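Long-range contacts in polymeric Immunoglobulin Receptor (Oncorhynchus mykiss, PDB 5F1S), which binds polymeric immunoglobulins and probably carries them across mucosal epithelia, its ectodomain corresponding to secretory component: residues T78-E83 with I108-G113; S37-C42 with W87-V92. One frame throughout, in Å; residues are numbered along the deposited sequence.

Contact 1 of 2, residues T78-E83 with I108-G113; sequences TELQKE and INVIQG
Ile108 sets its CG2 methyl 4.4 Å from CD1 of Leu80, a loose apolar meeting at the end of an immunoglobulin V-set sandwich, where the loop after strand 72-77 folds over the last strand, 103-111. Leu80 also packs on Val10 and Val16, so a branched aliphatic residue suits its buried place. Two residues on, Val110 has the largest share of the contact. Its CG2 lies 4.0 Å from CB of Leu80, while CB comes within 3.5 Å of the carbonyl oxygen of Gln81, and both methyls lie equally near that oxygen. Replacing Val110 by an alanine would remove both methyls and would probably open a gap between strand 103-111 and the loop, leaving Leu80 CB without its apolar neighbour. The loop is also held from within: Gln81 NE2 donates a nearly straight bond (168°) to Glu79 O at 2.9 Å, reaching it from above the carbonyl plane. Ser85 OG joins loop to strand, bonding both Lys82 O and Val110 N. Past Val110, whose carbonyl oxygen is 3.7 Å from CG of Lys82, comes Gln112. A chi1 of -173° swings the lysine CG away from its backbone N, and the extended chain crosses the glutamine nearly at right angles. Gln112 gives its NE2 to Glu12, leaving OE1 to face the lysine. A water accepts a bond from Lys82 NZ and donates one to Gln112 OE1, each 2.7 Å long.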
loop_
_atom_site.group_PDB
_atom_site.type_symbol
_atom_site.label_atom_id
_atom_site.label_comp_id
_atom_site.label_asym_id
_atom_site.label_seq_id
_atom_site.Cartn_x
_atom_site.Cartn_y
_atom_site.Cartn_z
ATOM N N THR A 78 0.462 -10.649 -6.152
ATOM C CA THR A 78 -0.439 -10.736 -5.008
ATOM C C THR A 78 0.286 -11.219 -3.756
ATOM O O THR A 78 1.325 -11.900 -3.798
ATOM C CB THR A 78 -1.631 -11.682 -5.312
ATOM O OG1 THR A 78 -1.122 -12.998 -5.557
ATOM C CG2 THR A 78 -2.420 -11.187 -6.554
ATOM N N GLU A 79 -0.292 -10.857 -2.616
ATOM C CA GLU A 79 0.164 -11.379 -1.331
ATOM C C GLU A 79 1.681 -11.226 -1.200
ATOM O O GLU A 79 2.411 -12.161 -0.857
ATOM C CB GLU A 79 -0.242 -12.843 -1.149
ATOM C CG GLU A 79 -1.681 -13.183 -1.535
ATOM C CD GLU A 79 -2.635 -13.185 -0.371
ATOM O OE1 GLU A 79 -2.260 -12.720 0.727
ATOM O OE2 GLU A 79 -3.773 -13.664 -0.555
ATOM N N LEU A 80 2.162 -10.015 -1.459
ATOM C CA LEU A 80 3.596 -9.802 -1.496
ATOM C C LEU A 80 4.221 -10.054 -0.135
ATOM O O LEU A 80 3.703 -9.605 0.887
ATOM C CB LEU A 80 3.903 -8.377 -1.939
ATOM C CG LEU A 80 3.744 -8.197 -3.445
ATOM C CD1 LEU A 80 3.673 -6.710 -3.777
ATOM C CD2 LEU A 80 4.930 -8.834 -4.195
ATOM N N GLN A 81 5.370 -10.714 -0.144
ATOM C CA GLN A 81 6.136 -11.019 1.055
ATOM C C GLN A 81 7.378 -10.150 1.128
ATOM O O GLN A 81 7.889 -9.657 0.125
ATOM C CB GLN A 81 6.512 -12.504 1.054
ATOM C CG GLN A 81 5.296 -13.411 0.991
ATOM C CD GLN A 81 4.372 -13.224 2.150
ATOM O OE1 GLN A 81 4.701 -13.608 3.267
ATOM N NE2 GLN A 81 3.209 -12.665 1.903
ATOM N N LYS A 82 7.926 -9.987 2.338
ATOM C CA LYS A 82 9.095 -9.131 2.456
ATOM C C LYS A 82 10.210 -9.594 1.518
ATOM O O LYS A 82 10.933 -8.783 0.931
ATOM C CB LYS A 82 9.590 -9.117 3.899
ATOM C CG LYS A 82 10.710 -8.100 4.084
ATOM C CD LYS A 82 11.164 -7.941 5.513
ATOM C CE LYS A 82 12.296 -6.878 5.556
ATOM N NZ LYS A 82 12.817 -6.677 6.932
ATOM N N GLU A 83 10.367 -10.896 1.371
ATOM C CA GLU A 83 11.433 -11.413 0.524
ATOM C C GLU A 83 11.167 -11.152 -0.965
ATOM O O GLU A 83 12.087 -11.333 -1.783
ATOM C CB GLU A 83 11.623 -12.903 0.801
ATOM C CG GLU A 83 10.412 -13.774 0.534
ATOM C CD GLU A 83 9.509 -14.014 1.772
ATOM O OE1 GLU A 83 9.520 -13.194 2.759
ATOM O OE2 GLU A 83 8.772 -15.044 1.725
ATOM N N ILE A 108 10.382 -2.484 -5.880
ATOM C CA ILE A 108 9.245 -2.751 -4.999
ATOM C C ILE A 108 9.808 -3.047 -3.610
ATOM O O ILE A 108 10.626 -3.955 -3.449
ATOM C CB ILE A 108 8.390 -3.938 -5.488
ATOM C CG1 ILE A 108 7.880 -3.685 -6.892
ATOM C CG2 ILE A 108 7.252 -4.185 -4.536
ATOM C CD1 ILE A 108 7.066 -4.911 -7.540
ATOM N N ASN A 109 9.393 -2.262 -2.622
ATOM C CA ASN A 109 9.839 -2.445 -1.238
ATOM C C ASN A 109 8.640 -2.929 -0.452
ATOM O O ASN A 109 7.656 -2.200 -0.316
ATOM C CB ASN A 109 10.380 -1.127 -0.678
ATOM C CG ASN A 109 10.982 -1.300 0.706
ATOM O OD1 ASN A 109 11.456 -2.389 1.052
ATOM N ND2 ASN A 109 10.947 -0.238 1.500
ATOM N N VAL A 110 8.701 -4.165 0.035
ATOM C CA VAL A 110 7.592 -4.763 0.758
ATOM C C VAL A 110 7.896 -4.609 2.241
ATOM O O VAL A 110 8.885 -5.150 2.733
ATOM C CB VAL A 110 7.391 -6.235 0.393
ATOM C CG1 VAL A 110 6.135 -6.773 1.094
ATOM C CG2 VAL A 110 7.215 -6.388 -1.083
ATOM N N ILE A 111 7.041 -3.890 2.948
ATOM C CA ILE A 111 7.382 -3.433 4.289
ATOM C C ILE A 111 6.496 -4.093 5.332
ATOM O O ILE A 111 5.315 -4.391 5.114
ATOM C CB ILE A 111 7.293 -1.895 4.390
ATOM C CG1 ILE A 111 5.956 -1.401 4.007
ATOM C CG2 ILE A 111 8.320 -1.266 3.441
ATOM C CD1 ILE A 111 5.858 0.163 4.074
ATOM N N GLN A 112 7.062 -4.230 6.523
ATOM C CA GLN A 112 6.328 -4.729 7.677
ATOM C C GLN A 112 6.103 -3.592 8.657
ATOM O O GLN A 112 7.046 -2.872 8.997
ATOM C CB GLN A 112 7.101 -5.863 8.330
ATOM C CG GLN A 112 7.407 -7.013 7.367
ATOM C CD GLN A 112 8.235 -8.101 8.005
ATOM O OE1 GLN A 112 9.233 -7.820 8.685
ATOM N NE2 GLN A 112 7.862 -9.344 7.761
ATOM N N GLY A 113 4.866 -3.441 9.086
ATOM C CA GLY A 113 4.462 -2.427 10.025
ATOM C C GLY A 113 3.141 -1.815 9.661
ATOM O O GLY A 113 2.217 -2.504 9.191
HETATM O O HOH W 1 10.822 -5.703 8.440
#

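Contact 2 of 2, residues S37-C42 with W87-V92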
loop_
_atom_site.group_PDB
_atom_site.type_symbol
_atom_site.label_atom_id
_atom_site.label_comp_id
_atom_site.label_asym_id
_atom_site.label_seq_id
_atom_site.Cartn_x
_atom_site.Cartn_y
_atom_site.Cartn_z
ATOM N N SER A 37 18.196 -7.078 -10.094
ATOM C CA SER A 37 18.725 -5.718 -10.166
ATOM C C SER A 37 19.401 -5.431 -11.502
ATOM O O SER A 37 19.612 -4.263 -11.852
ATOM C CB SER A 37 19.719 -5.474 -9.031
ATOM O OG SER A 37 20.601 -6.570 -8.946
ATOM N N VAL A 38 19.733 -6.461 -12.262
ATOM C CA VAL A 38 20.517 -6.321 -13.484
ATOM C C VAL A 38 19.722 -6.972 -14.596
ATOM O O VAL A 38 19.441 -8.171 -14.524
ATOM C CB VAL A 38 21.899 -6.987 -13.322
ATOM C CG1 VAL A 38 22.724 -6.925 -14.603
ATOM C CG2 VAL A 38 22.631 -6.350 -12.172
ATOM N N LYS A 39 19.297 -6.175 -15.586
ATOM C CA LYS A 39 18.428 -6.702 -16.625
ATOM C C LYS A 39 19.023 -7.971 -17.239
ATOM O O LYS A 39 18.329 -8.976 -17.403
ATOM C CB LYS A 39 18.179 -5.633 -17.690
ATOM C CG LYS A 39 17.240 -6.059 -18.811
ATOM C CD LYS A 39 17.990 -6.659 -20.034
ATOM C CE LYS A 39 17.023 -6.986 -21.197
ATOM N NZ LYS A 39 17.659 -7.586 -22.397
ATOM N N ASP A 40 20.321 -7.951 -17.564
ATOM C CA ASP A 40 20.949 -9.097 -18.217
ATOM C C ASP A 40 21.068 -10.312 -17.308
ATOM O O ASP A 40 21.457 -11.382 -17.787
ATOM C CB ASP A 40 22.342 -8.711 -18.728
ATOM C CG ASP A 40 22.286 -7.679 -19.834
ATOM O OD1 ASP A 40 21.326 -7.712 -20.640
ATOM O OD2 ASP A 40 23.193 -6.820 -19.889
ATOM N N LEU A 41 20.771 -10.181 -16.012
ATOM C CA LEU A 41 20.806 -11.318 -15.091
ATOM C C LEU A 41 19.448 -11.625 -14.468
ATOM O O LEU A 41 19.397 -12.283 -13.427
ATOM C CB LEU A 41 21.816 -11.065 -13.975
ATOM C CG LEU A 41 23.258 -10.845 -14.450
ATOM C CD1 LEU A 41 24.123 -10.338 -13.306
ATOM C CD2 LEU A 41 23.802 -12.111 -15.003
ATOM N N CYS A 42 18.356 -11.175 -15.069
ATOM C CA CYS A 42 17.056 -11.273 -14.421
ATOM C C CYS A 42 16.398 -12.613 -14.717
ATOM O O CYS A 42 16.756 -13.320 -15.663
ATOM C CB CYS A 42 16.130 -10.133 -14.863
ATOM S SG CYS A 42 15.581 -10.242 -16.569
ATOM N N TRP A 87 14.213 -5.286 -7.322
ATOM C CA TRP A 87 14.033 -4.690 -8.632
ATOM C C TRP A 87 13.309 -5.658 -9.564
ATOM O O TRP A 87 13.596 -6.865 -9.567
ATOM C CB TRP A 87 15.396 -4.310 -9.224
ATOM C CG TRP A 87 15.974 -3.097 -8.561
ATOM C CD1 TRP A 87 16.894 -3.073 -7.553
ATOM C CD2 TRP A 87 15.655 -1.739 -8.848
ATOM N NE1 TRP A 87 17.162 -1.780 -7.204
ATOM C CE2 TRP A 87 16.432 -0.934 -7.986
ATOM C CE3 TRP A 87 14.787 -1.112 -9.755
ATOM C CZ2 TRP A 87 16.342 0.463 -7.980
ATOM C CZ3 TRP A 87 14.725 0.297 -9.770
ATOM C CH2 TRP A 87 15.490 1.061 -8.878
ATOM N N TYR A 88 12.417 -5.091 -10.371
ATOM C CA TYR A 88 11.658 -5.811 -11.389
ATOM C C TYR A 88 11.687 -5.047 -12.710
ATOM O O TYR A 88 11.909 -3.829 -12.750
ATOM C CB TYR A 88 10.219 -5.989 -10.934
ATOM C CG TYR A 88 10.053 -6.924 -9.760
ATOM C CD1 TYR A 88 10.290 -6.484 -8.455
ATOM C CD2 TYR A 88 9.695 -8.238 -9.954
ATOM C CE1 TYR A 88 10.113 -7.339 -7.379
ATOM C CE2 TYR A 88 9.533 -9.115 -8.883
ATOM C CZ TYR A 88 9.754 -8.650 -7.597
ATOM O OH TYR A 88 9.578 -9.522 -6.559
ATOM N N TRP A 89 11.466 -5.785 -13.808
ATOM C CA TRP A 89 11.531 -5.219 -15.164
ATOM C C TRP A 89 10.316 -5.604 -15.992
ATOM O O TRP A 89 9.943 -6.763 -16.012
ATOM C CB TRP A 89 12.763 -5.705 -15.940
ATOM C CG TRP A 89 14.022 -5.399 -15.271
ATOM C CD1 TRP A 89 14.572 -6.083 -14.199
ATOM C CD2 TRP A 89 14.922 -4.338 -15.570
ATOM N NE1 TRP A 89 15.754 -5.500 -13.843
ATOM C CE2 TRP A 89 15.983 -4.421 -14.645
ATOM C CE3 TRP A 89 14.932 -3.293 -16.510
ATOM C CZ2 TRP A 89 17.056 -3.525 -14.662
ATOM C CZ3 TRP A 89 15.982 -2.407 -16.502
ATOM C CH2 TRP A 89 17.033 -2.537 -15.580
ATOM N N CYS A 90 9.678 -4.606 -16.595
ATOM C CA CYS A 90 8.807 -4.768 -17.760
ATOM C C CYS A 90 9.671 -5.094 -18.958
ATOM O O CYS A 90 10.658 -4.391 -19.185
ATOM C CB CYS A 90 8.087 -3.448 -18.078
ATOM S SG CYS A 90 7.064 -2.662 -16.872
ATOM N N GLY A 91 9.317 -6.119 -19.739
ATOM C CA GLY A 91 10.056 -6.411 -20.969
ATOM C C GLY A 91 9.153 -6.725 -22.151
ATOM O O GLY A 91 8.056 -7.260 -22.000
ATOM N N VAL A 92 9.650 -6.400 -23.352
ATOM C CA VAL A 92 9.059 -6.854 -24.614
ATOM C C VAL A 92 10.066 -7.782 -25.279
ATOM O O VAL A 92 11.251 -7.442 -25.384
ATOM C CB VAL A 92 8.700 -5.704 -25.564
ATOM C CG1 VAL A 92 8.057 -6.292 -26.854
ATOM C CG2 VAL A 92 7.760 -4.626 -24.919
#
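The Trp89 indole carries Lys39 on one face: the lysine CB sits 3.8 Å from the centroid of the six-membered ring and only 7° off its normal, a CH-pi contact. At the edge, in the ring plane, lies the carbonyl oxygen of Ser37, 3.9 Å from CZ2 of Trp89. The indole's polar atom, NE1, gives its hydrogen to Gly36 O, just ahead of the 37-42 segment, and this bond helps to fix the turn of the ring. Trp87 meets Ser37 more obliquely, its CD1 4.0 Å from the serine CB, and its ring stands edge-to-face to His107. A small residue such as serine probably eases the approach of its CA, 3.7 Å from CB of Trp87. These pairs join the loop between strands 31-35 and 43-47 of an immunoglobulin V-set domain to strand 86-92. That strand also carries the tyrosine corner of the fold, in which Tyr88 OH bonds Asp84 O, and Cys90, disulfide-linked to Cys20 across the sandwich. The loop makes a short 3-10 turn, with Leu41 N bonded to Val38 O at 2.8 Å. The backbone of this turn puts the Lys39 CB on the indole; the bend at chi2 (-92°) then turns the rest of the chain away, past Ser99 and Thr103. Lysine suits this place because its first methylene is apolar enough to lie on an indole, and its long chain can turn away from the ring. Beyond the turn, Cys42 is bound to Cys34 in a second disulfide, which ties the loop's end back to strand 31-35. CB of Cys42 lies 4.4 Å from CD1 of Trp89, and its SG makes an oblique sulfur-aromatic contact 5.5 Å from the five-membered ring's centroid.

From the N terminus, the chain first reaches 37-42, which waits 44 residues for its partner; contact 2 closes that loop when strand 86-92 arrives. Within it lies 78-83, whose own partner, 108-113, comes only after 87-92 has passed, so the two contacts cross rather than nest. Contact 1 closes its loop over strand 86-92 and the start of strand 103-111, neighbours in one sheet. Contact 2 works on the outer surface of that sheet, binding the 37-42 loop to it, whereas contact 1 joins the loop that leaves strand 72-77 of the other sheet to strand 103-111, at the end of the domain. Their centres are 19 Å apart, yet Ile108 CD1 packs 3.7 Å from Tyr88 CD1.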